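Long-range contacts in haloalkane dehalogenase (Mycobacterium rhodesiae, PDB 4MJ3), which catalyses the hydrolytic cleavage of carbon-halogen bonds in haloalkanes, releasing the corresponding alcohol and a halide ion: residues Val48-His53 with Val117-Gln122; Arg142-Asn147 with Pro241-Phe246; His37-Gly42 with Ala76-Leu81; Ser59-Trp64 with Gly279-Glu284. One frame throughout, in Å; residues are numbered along the deposited sequence.

In the fold
Contacts 1, 2 and 3 all lie in the one mixed sheet of the alpha/beta hydrolase fold, while contact 4 joins a loop and a helix start near the C-terminal ends of its central strands. Contact 1 is nearest the middle of the chain and almost wholly aliphatic. Its two strands border those of the others: 48-52 lies beside 75-79 of contact 3, and 117-121 beside 140-145 of contact 2. Contact 2, at the outermost parallel strand, adds aromatic rings; contact 3 is antiparallel and largely buried, with some partly exposed and charged residues at its margin. Contacts 2 and 3 do not touch, their centres being about 19 Å apart. In contact 4 a salt bridge and a buried amide replace strand pairing.

Contact 1. Residues Val48-His53 with Val117-Gln122; sequences VVLLLH and VTLVCQ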
loop_
_atom_site.group_PDB
_atom_site.type_symbol
_atom_site.label_atom_id
_atom_site.label_comp_id
_atom_site.label_asym_id
_atom_site.label_seq_id
_atom_site.Cartn_x
_atom_site.Cartn_y
_atom_site.Cartn_z
ATOM N N VAL A 48 -14.553 -9.019 1.210
ATOM C CA VAL A 48 -13.493 -8.358 0.472
ATOM C C VAL A 48 -12.306 -8.092 1.382
ATOM O O VAL A 48 -12.458 -7.495 2.451
ATOM C CB VAL A 48 -13.975 -7.025 -0.124
ATOM C CG1 VAL A 48 -12.806 -6.230 -0.709
ATOM C CG2 VAL A 48 -15.055 -7.256 -1.170
ATOM N N VAL A 49 -11.123 -8.477 0.913
ATOM C CA VAL A 49 -9.866 -8.085 1.538
ATOM C C VAL A 49 -9.146 -7.203 0.526
ATOM O O VAL A 49 -8.797 -7.667 -0.563
ATOM C CB VAL A 49 -9.015 -9.303 1.877
ATOM C CG1 VAL A 49 -7.705 -8.880 2.535
ATOM C CG2 VAL A 49 -9.812 -10.263 2.760
ATOM N N LEU A 50 -8.959 -5.943 0.875
ATOM C CA LEU A 50 -8.327 -4.974 -0.023
ATOM C C LEU A 50 -6.873 -4.833 0.338
ATOM O O LEU A 50 -6.539 -4.428 1.458
ATOM C CB LEU A 50 -9.036 -3.622 0.071
ATOM C CG LEU A 50 -8.445 -2.510 -0.786
ATOM C CD1 LEU A 50 -8.510 -2.839 -2.266
ATOM C CD2 LEU A 50 -9.213 -1.239 -0.484
ATOM N N LEU A 51 -6.001 -5.142 -0.623
ATOM C CA LEU A 51 -4.567 -5.210 -0.410
ATOM C C LEU A 51 -3.885 -4.025 -1.069
ATOM O O LEU A 51 -3.864 -3.927 -2.293
ATOM C CB LEU A 51 -4.014 -6.503 -1.022
ATOM C CG LEU A 51 -4.684 -7.804 -0.563
ATOM C CD1 LEU A 51 -4.314 -8.960 -1.476
ATOM C CD2 LEU A 51 -4.325 -8.117 0.871
ATOM N N LEU A 52 -3.355 -3.115 -0.259
ATOM C CA LEU A 52 -2.736 -1.906 -0.788
ATOM C C LEU A 52 -1.234 -1.898 -0.582
ATOM O O LEU A 52 -0.743 -2.110 0.532
ATOM C CB LEU A 52 -3.366 -0.651 -0.165
ATOM C CG LEU A 52 -4.876 -0.472 -0.384
ATOM C CD1 LEU A 52 -5.316 0.905 0.125
ATOM C CD2 LEU A 52 -5.282 -0.662 -1.837
ATOM N N HIS A 53 -0.520 -1.685 -1.681
ATOM C CA HIS A 53 0.927 -1.624 -1.701
ATOM C C HIS A 53 1.351 -0.173 -1.601
ATOM O O HIS A 53 0.542 0.749 -1.738
ATOM C CB HIS A 53 1.440 -2.197 -3.015
ATOM C CG HIS A 53 1.291 -1.254 -4.164
ATOM N ND1 HIS A 53 2.226 -0.293 -4.456
ATOM C CD2 HIS A 53 0.268 -1.053 -5.028
ATOM C CE1 HIS A 53 1.813 0.429 -5.477
ATOM N NE2 HIS A 53 0.633 -0.014 -5.847
ATOM N N VAL A 117 -15.198 -3.578 3.620
ATOM C CA VAL A 117 -13.852 -3.963 3.248
ATOM C C VAL A 117 -12.968 -4.289 4.450
ATOM O O VAL A 117 -13.014 -3.582 5.457
ATOM C CB VAL A 117 -13.209 -2.795 2.457
ATOM C CG1 VAL A 117 -11.747 -3.031 2.205
ATOM C CG2 VAL A 117 -13.971 -2.594 1.165
ATOM N N THR A 118 -12.162 -5.349 4.322
ATOM C CA THR A 118 -11.048 -5.603 5.240
ATOM C C THR A 118 -9.769 -5.086 4.576
ATOM O O THR A 118 -9.252 -5.680 3.630
ATOM C CB THR A 118 -10.945 -7.086 5.623
ATOM O OG1 THR A 118 -12.118 -7.455 6.359
ATOM C CG2 THR A 118 -9.714 -7.360 6.491
ATOM N N LEU A 119 -9.298 -3.939 5.060
ATOM C CA LEU A 119 -8.096 -3.332 4.513
ATOM C C LEU A 119 -6.863 -4.020 5.063
ATOM O O LEU A 119 -6.721 -4.191 6.279
ATOM C CB LEU A 119 -8.056 -1.852 4.866
ATOM C CG LEU A 119 -6.812 -1.074 4.442
ATOM C CD1 LEU A 119 -6.678 -1.037 2.929
ATOM C CD2 LEU A 119 -6.885 0.347 4.999
ATOM N N VAL A 120 -5.945 -4.371 4.170
ATOM C CA VAL A 120 -4.609 -4.800 4.568
ATOM C C VAL A 120 -3.639 -3.826 3.901
ATOM O O VAL A 120 -3.634 -3.674 2.677
ATOM C CB VAL A 120 -4.304 -6.211 4.106
ATOM C CG1 VAL A 120 -2.871 -6.592 4.466
ATOM C CG2 VAL A 120 -5.323 -7.189 4.697
ATOM N N CYS A 121 -2.819 -3.161 4.705
ATOM C CA CYS A 121 -2.021 -2.066 4.169
ATOM C C CYS A 121 -0.607 -2.043 4.740
ATOM O O CYS A 121 -0.395 -2.421 5.877
ATOM C CB CYS A 121 -2.736 -0.742 4.395
ATOM S SG CYS A 121 -3.056 -0.292 6.133
ATOM N N GLN A 122 0.323 -1.570 3.911
ATOM C CA GLN A 122 1.749 -1.534 4.225
ATOM C C GLN A 122 2.355 -0.315 3.533
ATOM O O GLN A 122 1.909 0.053 2.433
ATOM C CB GLN A 122 2.384 -2.829 3.702
ATOM C CG GLN A 122 3.874 -2.997 3.939
ATOM C CD GLN A 122 4.750 -2.629 2.735
ATOM O OE1 GLN A 122 4.271 -2.475 1.620
ATOM N NE2 GLN A 122 6.050 -2.515 2.974
HETATM O O HOH W 1 -14.132 -7.788 4.654
#
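L52 and L119 meet methyl to methyl, their side chains at about a right angle, with L52 CD1 3.7 Å from L119 CD1. They share a sheet face with L50, whose CB rests 3.5 Å from V117 CG1. On the other face V120 is received by two residues of 48-53. Its CG2 packs 3.6 Å from V49 CG1, the branches crossing obliquely, while L51 lies alongside it and points the same way, CD2 3.8 Å from V120 CB. With CG anti to the carbonyl carbon (chi1 -54°) the L51 chain rises off the sheet, and its CD2 branch then turns across toward V120. Branched aliphatic residues suit these places, since helices cover both faces of the central sheet in an alpha/beta hydrolase; L69 of helix 66-71 covers V49 and L51. The strands run parallel, and as in this family the second probably leads into the nucleophile elbow directly after Q122. Four backbone bonds join them, among them V120 N to L50 O at 2.8 Å and L52 N to V120 O at 3.0 Å. At the polar end a water donates to V48 O and is hydrogen-bonded to T118 OG1, whose strongest partner is R142 NH1 of the next strand.

Contact 2. Residues Arg142-Asn147 with Pro241-Phe246; sequences RVVAAN and PFLSAF
The ring of F242 leans over V143 and A145, with CE2 3.5 Å from V143 CG1 and CZ 3.7 Å from A145 CB. Placing CG anti to the backbone N (chi1 -173°) carries the ring forward along the sheet, and the small A145 leaves it room; L260 of helix 256-263 covers both. On the other face V144 and L243 lie side by side, packed under F297 of helix 282-300. Strand 242-244 is here the outermost parallel strand of the alpha/beta hydrolase sheet, joined to 142-145 in register by bonds such as L243 N to V143 O at 2.8 Å and A245 N to A145 O at 2.9 Å. Past the strands, N147 N sits 3.3 Å above the centre of the F246 ring, so the aromatic face roofs a backbone amide. N147 OD1 lies 3.4 Å from F246 CB, while N147 ND2 bonds to S247 OG and H280 O. At the opposite end the aliphatic stem of R142 crosses P241, and its guanidinium bonds T118 OG1 of the neighbouring strand and makes a salt bridge with E47.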
loop_
_atom_site.group_PDB
_atom_site.type_symbol
_atom_site.label_atom_id
_atom_site.label_comp_id
_atom_site.label_asym_id
_atom_site.label_seq_id
_atom_site.Cartn_x
_atom_site.Cartn_y
_atom_site.Cartn_z
ATOM N N ARG A 142 -13.038 -3.976 8.749
ATOM C CA ARG A 142 -11.860 -4.312 9.575
ATOM C C ARG A 142 -10.613 -3.721 8.931
ATOM O O ARG A 142 -10.615 -3.421 7.730
ATOM C CB ARG A 142 -11.650 -5.810 9.680
ATOM C CG ARG A 142 -12.898 -6.637 9.950
ATOM C CD ARG A 142 -12.552 -8.094 9.995
ATOM N NE ARG A 142 -13.735 -8.941 10.015
ATOM C CZ ARG A 142 -14.420 -9.333 8.936
ATOM N NH1 ARG A 142 -14.090 -8.948 7.696
ATOM N NH2 ARG A 142 -15.492 -10.091 9.103
ATOM N N VAL A 143 -9.557 -3.572 9.731
ATOM C CA VAL A 143 -8.282 -3.034 9.240
ATOM C C VAL A 143 -7.111 -3.854 9.786
ATOM O O VAL A 143 -7.077 -4.174 10.980
ATOM C CB VAL A 143 -8.109 -1.557 9.654
ATOM C CG1 VAL A 143 -6.759 -1.046 9.184
ATOM C CG2 VAL A 143 -9.248 -0.708 9.106
ATOM N N VAL A 144 -6.191 -4.219 8.898
ATOM C CA VAL A 144 -4.906 -4.817 9.260
ATOM C C VAL A 144 -3.820 -3.840 8.825
ATOM O O VAL A 144 -3.712 -3.509 7.643
ATOM C CB VAL A 144 -4.692 -6.171 8.560
ATOM C CG1 VAL A 144 -3.339 -6.754 8.956
ATOM C CG2 VAL A 144 -5.822 -7.100 8.908
ATOM N N ALA A 145 -3.038 -3.365 9.786
ATOM C CA ALA A 145 -1.910 -2.481 9.508
ATOM C C ALA A 145 -0.624 -3.256 9.686
ATOM O O ALA A 145 -0.398 -3.862 10.737
ATOM C CB ALA A 145 -1.935 -1.285 10.447
ATOM N N ALA A 146 0.238 -3.209 8.687
ATOM C CA ALA A 146 1.516 -3.908 8.718
ATOM C C ALA A 146 2.619 -3.030 8.158
ATOM O O ALA A 146 2.648 -2.752 6.954
ATOM C CB ALA A 146 1.421 -5.192 7.906
ATOM N N ASN A 147 3.545 -2.616 9.022
ATOM C CA ASN A 147 4.691 -1.812 8.604
ATOM C C ASN A 147 4.229 -0.574 7.860
ATOM O O ASN A 147 4.558 -0.358 6.675
ATOM C CB ASN A 147 5.672 -2.632 7.767
ATOM C CG ASN A 147 6.318 -3.757 8.555
ATOM O OD1 ASN A 147 6.146 -3.867 9.769
ATOM N ND2 ASN A 147 7.095 -4.577 7.855
ATOM N N PRO A 241 -12.919 -3.772 14.228
ATOM C CA PRO A 241 -11.664 -4.523 14.452
ATOM C C PRO A 241 -10.431 -3.993 13.722
ATOM O O PRO A 241 -10.469 -3.716 12.515
ATOM C CB PRO A 241 -12.020 -5.940 13.983
ATOM C CG PRO A 241 -13.475 -6.038 14.232
ATOM C CD PRO A 241 -14.024 -4.682 13.869
ATOM N N PHE A 242 -9.349 -3.858 14.480
ATOM C CA PHE A 242 -8.084 -3.345 13.975
ATOM C C PHE A 242 -6.961 -4.255 14.478
ATOM O O PHE A 242 -6.823 -4.461 15.693
ATOM C CB PHE A 242 -7.893 -1.925 14.486
ATOM C CG PHE A 242 -6.702 -1.237 13.885
ATOM C CD1 PHE A 242 -5.431 -1.507 14.337
ATOM C CD2 PHE A 242 -6.884 -0.317 12.866
ATOM C CE1 PHE A 242 -4.332 -0.868 13.767
ATOM C CE2 PHE A 242 -5.805 0.318 12.299
ATOM C CZ PHE A 242 -4.536 0.034 12.754
ATOM N N LEU A 243 -6.186 -4.805 13.538
ATOM C CA LEU A 243 -5.096 -5.718 13.830
ATOM C C LEU A 243 -3.757 -5.098 13.480
ATOM O O LEU A 243 -3.571 -4.564 12.375
ATOM C CB LEU A 243 -5.242 -7.016 13.021
ATOM C CG LEU A 243 -4.213 -8.114 13.357
ATOM C CD1 LEU A 243 -4.545 -8.757 14.696
ATOM C CD2 LEU A 243 -4.148 -9.176 12.277
ATOM N N SER A 244 -2.845 -5.145 14.436
ATOM C CA SER A 244 -1.459 -4.778 14.211
ATOM C C SER A 244 -0.712 -6.053 13.854
ATOM O O SER A 244 -0.669 -6.976 14.659
ATOM C CB SER A 244 -0.867 -4.146 15.476
ATOM O OG SER A 244 0.480 -3.781 15.258
ATOM N N ALA A 245 -0.116 -6.076 12.660
ATOM C CA ALA A 245 0.654 -7.194 12.143
ATOM C C ALA A 245 1.946 -6.714 11.481
ATOM O O ALA A 245 2.274 -7.088 10.347
ATOM C CB ALA A 245 -0.196 -7.998 11.167
ATOM N N PHE A 246 2.700 -5.905 12.225
ATOM C CA PHE A 246 4.015 -5.440 11.812
ATOM C C PHE A 246 5.032 -6.583 11.921
ATOM O O PHE A 246 4.826 -7.568 12.656
ATOM C CB PHE A 246 4.494 -4.275 12.695
ATOM C CG PHE A 246 3.808 -2.964 12.451
ATOM C CD1 PHE A 246 2.411 -2.850 12.410
ATOM C CD2 PHE A 246 4.569 -1.799 12.297
ATOM C CE1 PHE A 246 1.806 -1.612 12.229
ATOM C CE2 PHE A 246 3.961 -0.547 12.135
ATOM C CZ PHE A 246 2.583 -0.456 12.073
#

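Contact 3. Residues His37-Gly42 with Ala76-Leu81; sequences HYLDEG and AVAIDL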
loop_
_atom_site.group_PDB
_atom_site.type_symbol
_atom_site.label_atom_id
_atom_site.label_comp_id
_atom_site.label_asym_id
_atom_site.label_seq_id
_atom_site.Cartn_x
_atom_site.Cartn_y
_atom_site.Cartn_z
ATOM N N HIS A 37 -4.928 -0.109 -12.578
ATOM C CA HIS A 37 -4.955 -1.549 -12.646
ATOM C C HIS A 37 -5.307 -2.143 -11.284
ATOM O O HIS A 37 -4.867 -1.643 -10.247
ATOM C CB HIS A 37 -3.595 -2.058 -13.072
ATOM C CG HIS A 37 -3.410 -3.540 -12.909
ATOM N ND1 HIS A 37 -2.580 -4.081 -11.954
ATOM C CD2 HIS A 37 -3.920 -4.592 -13.600
ATOM C CE1 HIS A 37 -2.591 -5.398 -12.049
ATOM N NE2 HIS A 37 -3.415 -5.739 -13.028
ATOM N N TYR A 38 -6.089 -3.208 -11.292
ATOM C CA TYR A 38 -6.348 -3.987 -10.075
ATOM C C TYR A 38 -6.519 -5.469 -10.388
ATOM O O TYR A 38 -6.741 -5.847 -11.547
ATOM C CB TYR A 38 -7.570 -3.437 -9.328
ATOM C CG TYR A 38 -8.923 -3.717 -9.964
ATOM C CD1 TYR A 38 -9.386 -2.957 -11.048
ATOM C CD2 TYR A 38 -9.745 -4.736 -9.490
ATOM C CE1 TYR A 38 -10.621 -3.217 -11.626
ATOM C CE2 TYR A 38 -10.977 -4.994 -10.066
ATOM C CZ TYR A 38 -11.416 -4.240 -11.128
ATOM O OH TYR A 38 -12.656 -4.502 -11.654
ATOM N N LEU A 39 -6.390 -6.277 -9.339
ATOM C CA LEU A 39 -6.664 -7.709 -9.360
ATOM C C LEU A 39 -7.904 -7.965 -8.537
ATOM O O LEU A 39 -8.111 -7.308 -7.507
ATOM C CB LEU A 39 -5.525 -8.470 -8.692
ATOM C CG LEU A 39 -4.115 -8.215 -9.189
ATOM C CD1 LEU A 39 -3.152 -9.080 -8.404
ATOM C CD2 LEU A 39 -4.029 -8.486 -10.685
ATOM N N ASP A 40 -8.704 -8.948 -8.945
ATOM C CA ASP A 40 -9.924 -9.311 -8.238
ATOM C C ASP A 40 -10.022 -10.828 -8.319
ATOM O O ASP A 40 -10.295 -11.382 -9.390
ATOM C CB ASP A 40 -11.120 -8.634 -8.914
ATOM C CG ASP A 40 -12.427 -8.777 -8.130
ATOM O OD1 ASP A 40 -12.523 -9.615 -7.200
ATOM O OD2 ASP A 40 -13.382 -8.038 -8.478
ATOM N N GLU A 41 -9.789 -11.501 -7.196
ATOM C CA GLU A 41 -9.649 -12.955 -7.201
ATOM C C GLU A 41 -10.444 -13.567 -6.073
ATOM O O GLU A 41 -10.623 -12.955 -5.017
ATOM C CB GLU A 41 -8.185 -13.340 -7.034
ATOM C CG GLU A 41 -7.264 -12.853 -8.143
ATOM C CD GLU A 41 -7.503 -13.545 -9.458
ATOM O OE1 GLU A 41 -7.958 -14.720 -9.450
ATOM O OE2 GLU A 41 -7.219 -12.934 -10.509
ATOM N N GLY A 42 -10.917 -14.784 -6.299
ATOM C CA GLY A 42 -11.719 -15.499 -5.304
ATOM C C GLY A 42 -13.204 -15.339 -5.527
ATOM O O GLY A 42 -13.651 -14.682 -6.471
ATOM N N ALA A 76 -10.008 -11.394 -2.732
ATOM C CA ALA A 76 -8.830 -10.570 -2.649
ATOM C C ALA A 76 -8.833 -9.553 -3.790
ATOM O O ALA A 76 -8.883 -9.917 -4.964
ATOM C CB ALA A 76 -7.578 -11.431 -2.714
ATOM N N VAL A 77 -8.744 -8.283 -3.420
ATOM C CA VAL A 77 -8.669 -7.204 -4.371
ATOM C C VAL A 77 -7.399 -6.413 -4.078
ATOM O O VAL A 77 -7.145 -6.053 -2.930
ATOM C CB VAL A 77 -9.913 -6.306 -4.266
ATOM C CG1 VAL A 77 -9.823 -5.162 -5.251
ATOM C CG2 VAL A 77 -11.160 -7.150 -4.496
ATOM N N ALA A 78 -6.570 -6.202 -5.098
ATOM C CA ALA A 78 -5.324 -5.450 -4.938
ATOM C C ALA A 78 -5.285 -4.375 -6.016
ATOM O O ALA A 78 -5.537 -4.665 -7.190
ATOM C CB ALA A 78 -4.116 -6.370 -5.075
ATOM N N ILE A 79 -4.982 -3.137 -5.632
ATOM C CA ILE A 79 -5.063 -2.031 -6.584
ATOM C C ILE A 79 -3.693 -1.366 -6.702
ATOM O O ILE A 79 -3.082 -1.072 -5.697
ATOM C CB ILE A 79 -6.103 -0.988 -6.099
ATOM C CG1 ILE A 79 -7.484 -1.631 -5.945
ATOM C CG2 ILE A 79 -6.154 0.206 -7.052
ATOM C CD1 ILE A 79 -8.536 -0.719 -5.361
ATOM N N ASP A 80 -3.253 -1.098 -7.928
ATOM C CA ASP A 80 -2.012 -0.376 -8.160
ATOM C C ASP A 80 -2.217 1.146 -8.077
ATOM O O ASP A 80 -3.045 1.721 -8.774
ATOM C CB ASP A 80 -1.423 -0.689 -9.538
ATOM C CG ASP A 80 -0.892 -2.111 -9.672
ATOM O OD1 ASP A 80 -0.691 -2.834 -8.650
ATOM O OD2 ASP A 80 -0.691 -2.524 -10.841
ATOM N N LEU A 81 -1.429 1.787 -7.240
ATOM C CA LEU A 81 -1.440 3.249 -7.130
ATOM C C LEU A 81 -1.090 3.887 -8.472
ATOM O O LEU A 81 -0.300 3.355 -9.227
ATOM C CB LEU A 81 -0.434 3.694 -6.076
ATOM C CG LEU A 81 -0.695 3.283 -4.621
ATOM C CD1 LEU A 81 0.538 3.501 -3.763
ATOM C CD2 LEU A 81 -1.870 4.044 -4.068
#
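H37 and D80 are joined by an oddly angled hydrogen bond: H37 ND1 donates to D80 OD2 over 2.7 Å, yet meets that oxygen from 61° above the carboxylate plane. Ring and carboxylate are turned 45° against each other, and the imidazole presents its edge to the acid. The ring gets there because H37 CG stands opposite the backbone N (chi1 168°), while D80, just past its strand, points its side chain at H37. The same two residues pair by backbone, D80 N to H37 O at 2.9 Å. Behind them, strand 33-41 runs antiparallel to 75-79; in the alpha/beta hydrolase fold the second strand is the one that runs against the otherwise parallel core. L39 and A78 form a hydrogen-bonded pair, with L39 N 2.8 Å from A78 O, and the small A78 sits beside L39 on the same face, next to L51. On the reverse face Y38 CB touches I79 CG1 at 3.8 Å. D40 lies alongside V77, its carboxylate engaged by R75 in a salt bridge. The carboxylate of D80 is also held by S59 OG, at OD1, and by R86 N, at OD2. So many partners would probably stabilise D80 as a carboxylate, and its charge may in turn polarise the H37 ring, holding the proton on ND1.

Contact 4. Residues Ser59-Trp64 with Gly279-Glu284; sequences SYLYRW and GHFLQE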
loop_
_atom_site.group_PDB
_atom_site.type_symbol
_atom_site.label_atom_id
_atom_site.label_comp_id
_atom_site.label_asym_id
_atom_site.label_seq_id
_atom_site.Cartn_x
_atom_site.Cartn_y
_atom_site.Cartn_z
ATOM N N SER A 59 1.050 -4.349 -7.037
ATOM C CA SER A 59 0.256 -5.494 -6.553
ATOM C C SER A 59 0.971 -6.846 -6.634
ATOM O O SER A 59 0.615 -7.786 -5.926
ATOM C CB SER A 59 -1.082 -5.547 -7.274
ATOM O OG SER A 59 -1.868 -4.418 -6.888
ATOM N N TYR A 60 2.036 -6.911 -7.432
ATOM C CA TYR A 60 2.948 -8.046 -7.462
ATOM C C TYR A 60 3.436 -8.443 -6.069
ATOM O O TYR A 60 3.638 -9.631 -5.794
ATOM C CB TYR A 60 4.137 -7.774 -8.375
ATOM C CG TYR A 60 4.938 -8.985 -8.724
ATOM C CD1 TYR A 60 4.457 -9.880 -9.663
ATOM C CD2 TYR A 60 6.170 -9.255 -8.123
ATOM C CE1 TYR A 60 5.182 -11.001 -10.023
ATOM C CE2 TYR A 60 6.902 -10.374 -8.477
ATOM C CZ TYR A 60 6.397 -11.255 -9.413
ATOM O OH TYR A 60 7.090 -12.382 -9.789
ATOM N N LEU A 61 3.615 -7.448 -5.203
ATOM C CA LEU A 61 4.013 -7.661 -3.803
ATOM C C LEU A 61 3.089 -8.592 -3.016
ATOM O O LEU A 61 3.529 -9.242 -2.071
ATOM C CB LEU A 61 4.099 -6.294 -3.103
ATOM C CG LEU A 61 4.502 -6.241 -1.629
ATOM C CD1 LEU A 61 5.870 -6.879 -1.424
ATOM C CD2 LEU A 61 4.499 -4.784 -1.181
ATOM N N TYR A 62 1.809 -8.653 -3.413
ATOM C CA TYR A 62 0.799 -9.439 -2.717
ATOM C C TYR A 62 0.623 -10.846 -3.308
ATOM O O TYR A 62 -0.267 -11.593 -2.873
ATOM C CB TYR A 62 -0.527 -8.684 -2.680
ATOM C CG TYR A 62 -0.491 -7.604 -1.649
ATOM C CD1 TYR A 62 -0.486 -7.914 -0.308
ATOM C CD2 TYR A 62 -0.394 -6.260 -2.019
ATOM C CE1 TYR A 62 -0.421 -6.929 0.656
ATOM C CE2 TYR A 62 -0.352 -5.267 -1.062
ATOM C CZ TYR A 62 -0.334 -5.609 0.280
ATOM O OH TYR A 62 -0.283 -4.639 1.281
ATOM N N ARG A 63 1.490 -11.234 -4.243
ATOM C CA ARG A 63 1.289 -12.503 -4.952
ATOM C C ARG A 63 1.316 -13.752 -4.074
ATOM O O ARG A 63 0.660 -14.740 -4.406
ATOM C CB ARG A 63 2.287 -12.664 -6.105
ATOM C CG ARG A 63 3.715 -12.990 -5.680
ATOM C CD ARG A 63 4.694 -12.655 -6.798
ATOM N NE ARG A 63 6.077 -12.907 -6.407
ATOM C CZ ARG A 63 6.802 -12.126 -5.621
ATOM N NH1 ARG A 63 6.280 -11.013 -5.089
ATOM N NH2 ARG A 63 8.052 -12.461 -5.337
ATOM N N TRP A 64 2.075 -13.741 -2.988
ATOM C CA TRP A 64 2.086 -14.892 -2.084
ATOM C C TRP A 64 0.868 -14.940 -1.148
ATOM O O TRP A 64 0.510 -16.006 -0.646
ATOM C CB TRP A 64 3.371 -14.936 -1.247
ATOM C CG TRP A 64 4.633 -14.816 -2.012
ATOM C CD1 TRP A 64 5.570 -13.840 -1.883
ATOM C CD2 TRP A 64 5.118 -15.706 -3.021
ATOM N NE1 TRP A 64 6.614 -14.056 -2.755
ATOM C CE2 TRP A 64 6.364 -15.205 -3.454
ATOM C CE3 TRP A 64 4.627 -16.882 -3.594
ATOM C CZ2 TRP A 64 7.125 -15.831 -4.453
ATOM C CZ3 TRP A 64 5.391 -17.510 -4.598
ATOM C CH2 TRP A 64 6.619 -16.976 -5.008
ATOM N N GLY A 279 11.400 -8.244 6.902
ATOM C CA GLY A 279 11.793 -6.842 6.813
ATOM C C GLY A 279 10.624 -5.942 6.485
ATOM O O GLY A 279 9.453 -6.304 6.644
ATOM N N HIS A 280 10.936 -4.743 6.005
ATOM C CA HIS A 280 9.916 -3.785 5.624
ATOM C C HIS A 280 8.868 -4.350 4.664
ATOM O O HIS A 280 7.667 -4.220 4.889
ATOM C CB HIS A 280 10.588 -2.577 4.988
ATOM C CG HIS A 280 9.634 -1.509 4.593
ATOM N ND1 HIS A 280 8.910 -0.781 5.510
ATOM C CD2 HIS A 280 9.280 -1.035 3.371
ATOM C CE1 HIS A 280 8.144 0.085 4.871
ATOM N NE2 HIS A 280 8.337 -0.063 3.575
ATOM N N PHE A 281 9.332 -4.994 3.594
ATOM C CA PHE A 281 8.457 -5.610 2.601
ATOM C C PHE A 281 8.113 -7.012 3.068
ATOM O O PHE A 281 8.522 -8.019 2.486
ATOM C CB PHE A 281 9.107 -5.603 1.217
ATOM C CG PHE A 281 9.330 -4.230 0.684
ATOM C CD1 PHE A 281 8.274 -3.507 0.138
ATOM C CD2 PHE A 281 10.557 -3.638 0.763
ATOM C CE1 PHE A 281 8.442 -2.224 -0.342
ATOM C CE2 PHE A 281 10.753 -2.344 0.296
ATOM C CZ PHE A 281 9.697 -1.642 -0.279
ATOM N N LEU A 282 7.337 -7.060 4.152
ATOM C CA LEU A 282 7.114 -8.320 4.848
ATOM C C LEU A 282 6.339 -9.335 3.992
ATOM O O LEU A 282 6.410 -10.534 4.247
ATOM C CB LEU A 282 6.416 -8.093 6.189
ATOM C CG LEU A 282 4.911 -7.829 6.244
ATOM C CD1 LEU A 282 4.478 -7.832 7.710
ATOM C CD2 LEU A 282 4.540 -6.493 5.606
ATOM N N GLN A 283 5.617 -8.842 2.993
ATOM C CA GLN A 283 4.862 -9.705 2.086
ATOM C C GLN A 283 5.792 -10.558 1.223
ATOM O O GLN A 283 5.383 -11.618 0.752
ATOM C CB GLN A 283 3.925 -8.891 1.183
ATOM C CG GLN A 283 3.081 -7.849 1.910
ATOM C CD GLN A 283 3.693 -6.463 1.880
ATOM O OE1 GLN A 283 4.908 -6.302 2.038
ATOM N NE2 GLN A 283 2.852 -5.445 1.693
ATOM N N GLU A 284 7.021 -10.102 1.001
ATOM C CA GLU A 284 8.033 -10.884 0.282
ATOM C C GLU A 284 8.662 -11.949 1.144
ATOM O O GLU A 284 8.931 -13.044 0.670
ATOM C CB GLU A 284 9.182 -10.023 -0.241
ATOM C CG GLU A 284 8.870 -9.235 -1.482
ATOM C CD GLU A 284 8.610 -10.078 -2.724
ATOM O OE1 GLU A 284 8.956 -11.286 -2.816
ATOM O OE2 GLU A 284 7.992 -9.510 -3.625
HETATM O O HOH W 2 2.968 -11.750 -1.084
#
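R63 grips E284 end-on, NH1 to OE2 at 2.7 Å and NH2 to OE1 at 2.9 Å, with guanidinium and carboxylate planes 42° apart. The arginine CG is squeezed between backbone N and carbonyl carbon (chi1 74°), and from there the chain runs extended to NE. Its guanidinium is flanked on opposite faces, both toward the rim, by Y60 CE2 (3.2 Å above the plane) and W64 NE1 (3.3 Å), while NH1 also donates to Y60 O. E284, bent at chi2, has a second partner in Y196 of helix 190-197, which in this family would belong to the helical cap. Helix 282-300 starts here, with F281 at the N-cap position, just after H280, whose bonds to D123 and D250 fit the family's catalytic triad. Q283 is also bent at chi2 (96°), folding its amide over L61, so that NE2 lies 3.4 Å from L61 CD2. That amide stands nearly perpendicular to the Y62 ring, and NE2 makes a weak 3.3 Å bond to Y62 OH, whose stronger partner is L52 O. Q283 OE1 is buried and finds no hydrogen-bond partner in the model. One water donates to L61 O and Q283 O and accepts from W64 N.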